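Local structure of kappa-carrageenase (Pseudoalteromonas carrageenovora, 1DYP) at residues Leu227-Gly232 / Thr258-Asp263. The protein cleaves the beta-1,4 linkages of kappa-carrageenan chains from within, through this family 16 glycoside hydrolase catalytic domain. The protein carries 1 engineered substitution. Residues are numbered along the deposited sequence; the frame is centred on the assembly and turned at random.
Sequences LTLSQG and TSMEVD. With CD (cadmium ion), chain C.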
ATOM      1  N   LEU A 227      -3.186   4.305   7.343  1.00  6.70           N
ATOM      2  CA  LEU A 227      -3.013   4.748   5.963  1.00  6.45           C
ATOM      3  C   LEU A 227      -1.526   4.761   5.638  1.00  6.53           C
ATOM      4  O   LEU A 227      -0.731   5.379   6.348  1.00  6.84           O
ATOM      5  CB  LEU A 227      -3.608   6.138   5.784  1.00  6.41           C
ATOM      6  CG  LEU A 227      -3.790   6.568   4.331  1.00  6.52           C
ATOM      7  CD1 LEU A 227      -4.671   5.558   3.591  1.00  6.60           C
ATOM      8  CD2 LEU A 227      -4.417   7.954   4.312  1.00  6.88           C
ATOM      9  N   THR A 228      -1.162   4.104   4.544  1.00  6.40           N
ATOM     10  CA  THR A 228       0.242   3.977   4.191  1.00  6.35           C
ATOM     11  C   THR A 228       0.632   4.276   2.747  1.00  6.16           C
ATOM     12  O   THR A 228      -0.099   3.976   1.807  1.00  6.15           O
ATOM     13  CB  THR A 228       0.707   2.542   4.530  1.00  6.59           C
ATOM     14  OG1 THR A 228       0.253   2.202   5.846  1.00  6.60           O
ATOM     15  CG2 THR A 228       2.220   2.424   4.480  1.00  6.90           C
ATOM     16  N   LEU A 229       1.803   4.885   2.599  1.00  6.08           N
ATOM     17  CA  LEU A 229       2.391   5.184   1.300  1.00  6.07           C
ATOM     18  C   LEU A 229       3.744   4.486   1.393  1.00  5.97           C
ATOM     19  O   LEU A 229       4.497   4.706   2.343  1.00  5.98           O
ATOM     20  CB  LEU A 229       2.574   6.693   1.120  1.00  6.11           C
ATOM     21  CG  LEU A 229       1.276   7.484   0.925  1.00  6.34           C
ATOM     22  CD1 LEU A 229       1.490   8.950   1.276  1.00  6.81           C
ATOM     23  CD2 LEU A 229       0.803   7.324  -0.513  1.00  6.34           C
ATOM     24  N   SER A 230       4.049   3.619   0.438  1.00  5.87           N
ATOM     25  CA  SER A 230       5.317   2.907   0.495  1.00  6.10           C
ATOM     26  C   SER A 230       5.685   2.360  -0.861  1.00  5.95           C
ATOM     27  O   SER A 230       4.844   2.253  -1.744  1.00  6.08           O
ATOM     28  CB  SER A 230       5.224   1.746   1.490  1.00  6.20           C
ATOM     29  OG  SER A 230       4.249   0.803   1.072  1.00  6.97           O
ATOM     30  N   GLN A 231       6.955   2.017  -1.025  1.00  5.75           N
ATOM     31  CA  GLN A 231       7.408   1.451  -2.283  1.00  5.80           C
ATOM     32  C   GLN A 231       8.063   0.110  -1.995  1.00  5.94           C
ATOM     33  O   GLN A 231       9.031   0.026  -1.239  1.00  6.00           O
ATOM     34  CB  GLN A 231       8.387   2.397  -2.977  1.00  6.07           C
ATOM     35  CG  GLN A 231       8.836   1.894  -4.334  1.00  6.24           C
ATOM     36  CD  GLN A 231       9.382   2.999  -5.206  1.00  6.75           C
ATOM     37  OE1 GLN A 231       8.623   3.748  -5.826  1.00  7.38           O
ATOM     38  NE2 GLN A 231      10.703   3.116  -5.253  1.00  6.56           N
ATOM     39  N   GLY A 232       7.512  -0.942  -2.587  1.00  5.69           N
ATOM     40  CA  GLY A 232       8.053  -2.269  -2.367  1.00  6.12           C
ATOM     41  C   GLY A 232       8.898  -2.767  -3.520  1.00  6.04           C
ATOM     42  O   GLY A 232       8.893  -2.192  -4.605  1.00  6.19           O
ATOM     43  N   THR A 258      15.556   4.692  -7.149  1.00  9.21           N
ATOM     44  CA  THR A 258      14.364   5.055  -7.900  1.00  9.07           C
ATOM     45  C   THR A 258      13.343   5.432  -6.835  1.00  9.17           C
ATOM     46  O   THR A 258      13.296   4.820  -5.768  1.00  8.82           O
ATOM     47  CB  THR A 258      13.883   3.893  -8.797  1.00  9.25           C
ATOM     48  OG1 THR A 258      12.891   4.382  -9.705  1.00  9.22           O
ATOM     49  CG2 THR A 258      13.314   2.756  -7.968  1.00  9.21           C
ATOM     50  N   SER A 259      12.517   6.430  -7.123  1.00  9.22           N
ATOM     51  CA  SER A 259      11.551   6.881  -6.135  1.00  9.44           C
ATOM     52  C   SER A 259      10.184   7.258  -6.668  1.00  9.42           C
ATOM     53  O   SER A 259      10.039   7.714  -7.802  1.00  9.48           O
ATOM     54  CB  SER A 259      12.128   8.080  -5.389  1.00  9.58           C
ATOM     55  OG  SER A 259      12.469   9.103  -6.307  0.50 10.06           O
HETATM   56  N   MSE A 260       9.183   7.072  -5.818  1.00  9.31           N
HETATM   57  CA  MSE A 260       7.817   7.411  -6.151  1.00  9.27           C
HETATM   58  C   MSE A 260       7.669   8.741  -5.418  1.00  9.00           C
HETATM   59  O   MSE A 260       8.348   8.981  -4.412  1.00  8.70           O
HETATM   60  CB  MSE A 260       6.845   6.388  -5.556  1.00  9.96           C
HETATM   61  CG  MSE A 260       6.850   6.367  -4.033  1.00 10.58           C
HETATM   62 SE   MSE A 260       5.632   5.086  -3.243  1.00 12.24          SE
HETATM   63  CE  MSE A 260       3.997   6.089  -3.315  1.00 11.06           C
ATOM     64  N   GLU A 261       6.802   9.608  -5.922  1.00  8.80           N
ATOM     65  CA  GLU A 261       6.585  10.896  -5.283  1.00  8.82           C
ATOM     66  C   GLU A 261       5.105  11.077  -4.989  1.00  8.65           C
ATOM     67  O   GLU A 261       4.253  10.704  -5.798  1.00  8.62           O
ATOM     68  CB  GLU A 261       7.075  12.033  -6.179  0.50  9.08           C
ATOM     69  CG  GLU A 261       8.531  11.914  -6.598  0.50  9.39           C
ATOM     70  CD  GLU A 261       9.052  13.188  -7.231  0.50  9.58           C
ATOM     71  OE1 GLU A 261       8.320  13.786  -8.046  0.50  9.81           O
ATOM     72  OE2 GLU A 261      10.193  13.587  -6.918  0.50  9.84           O
ATOM     73  N   VAL A 262       4.807  11.642  -3.825  1.00  8.48           N
ATOM     74  CA  VAL A 262       3.433  11.878  -3.422  1.00  8.18           C
ATOM     75  C   VAL A 262       3.260  13.370  -3.176  1.00  8.22           C
ATOM     76  O   VAL A 262       3.861  13.937  -2.264  1.00  8.05           O
ATOM     77  CB  VAL A 262       3.090  11.114  -2.127  1.00  8.22           C
ATOM     78  CG1 VAL A 262       1.602  11.219  -1.840  1.00  8.09           C
ATOM     79  CG2 VAL A 262       3.510   9.659  -2.259  1.00  8.20           C
ATOM     80  N   ASP A 263       2.444  14.003  -4.008  1.00  8.08           N
ATOM     81  CA  ASP A 263       2.195  15.430  -3.887  1.00  7.97           C
ATOM     82  C   ASP A 263       1.354  15.686  -2.641  1.00  7.85           C
ATOM     83  O   ASP A 263       1.562  16.665  -1.924  1.00  7.13           O
ATOM     84  CB  ASP A 263       1.475  15.920  -5.149  1.00  8.46           C
ATOM     85  CG  ASP A 263       1.285  17.426  -5.177  1.00  9.21           C
ATOM     86  OD1 ASP A 263       1.887  18.131  -4.345  1.00  9.22           O
ATOM     87  OD2 ASP A 263       0.536  17.903  -6.057  1.00 10.02           O
TER
HETATM   88 CD    CD C1299       2.220  18.910  -2.028  0.50 13.68          CD
HETATM   89  O   HOH W   1       2.447  21.055  -1.168  1.00  8.08           O
HETATM   90  O   HOH W   2      -0.062  19.519  -2.239  1.00  8.82           O
HETATM   91  O   HOH W   3       2.785  20.556  -3.928  1.00 15.66           O
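In the beta-sandwich core of this family 16 glycoside hydrolase domain, Leu229 and Gln231 of strand 225-233 face Val262 and Met260 of strand 258-270 across the two layers. The segments run nearly antiparallel, at 162°, but their axes come no closer than 8.0 Å, so side chains rather than paired backbones join them. Leu229 and Val262 meet tip to tip, with Leu229 CD1 lying 3.9 Å from Val262 CG1. Met260, a selenomethionine here, and Gln231 lie alongside each other, each pointing to the other's strand. The CG of Met260 sits between backbone N and carbonyl carbon (chi1 64°), which lifts the chain toward the facing strand and brings Met260 SE to 3.3 Å from Ser230 O. Gln231 extends the other way, its CG anti to the backbone N (chi1 -177°), and lays its amide beside the second strand: Gln231 OE1 comes to 3.2 Å from Met260 CB, while Gln231 NE2 gives Thr258 O a weak, bent hydrogen bond of 3.1 Å. The same NE2 is also hydrogen-bonded to Thr59 OG1, so the nitrogen end of this buried amide has two oxygen partners, one of them weakly bonded. A leucine in place of Gln231 would probably leave Thr258 O and Thr59 OG1 without this donor. On the reverse side of the first strand, Ser230 OG bonds to Trp118 NE1. Beyond Val262, Asp263 grips a cadmium ion through Asp263 O at 2.3 Å and OD1, alongside Glu22, Gly53 and three waters. The chemistry is thus divided along the interface: apolar contact near the metal end, and at the other a buried amide whose nitrogen reaches across to the facing layer, by a weak bond to Thr258 O and a second bond to Thr59.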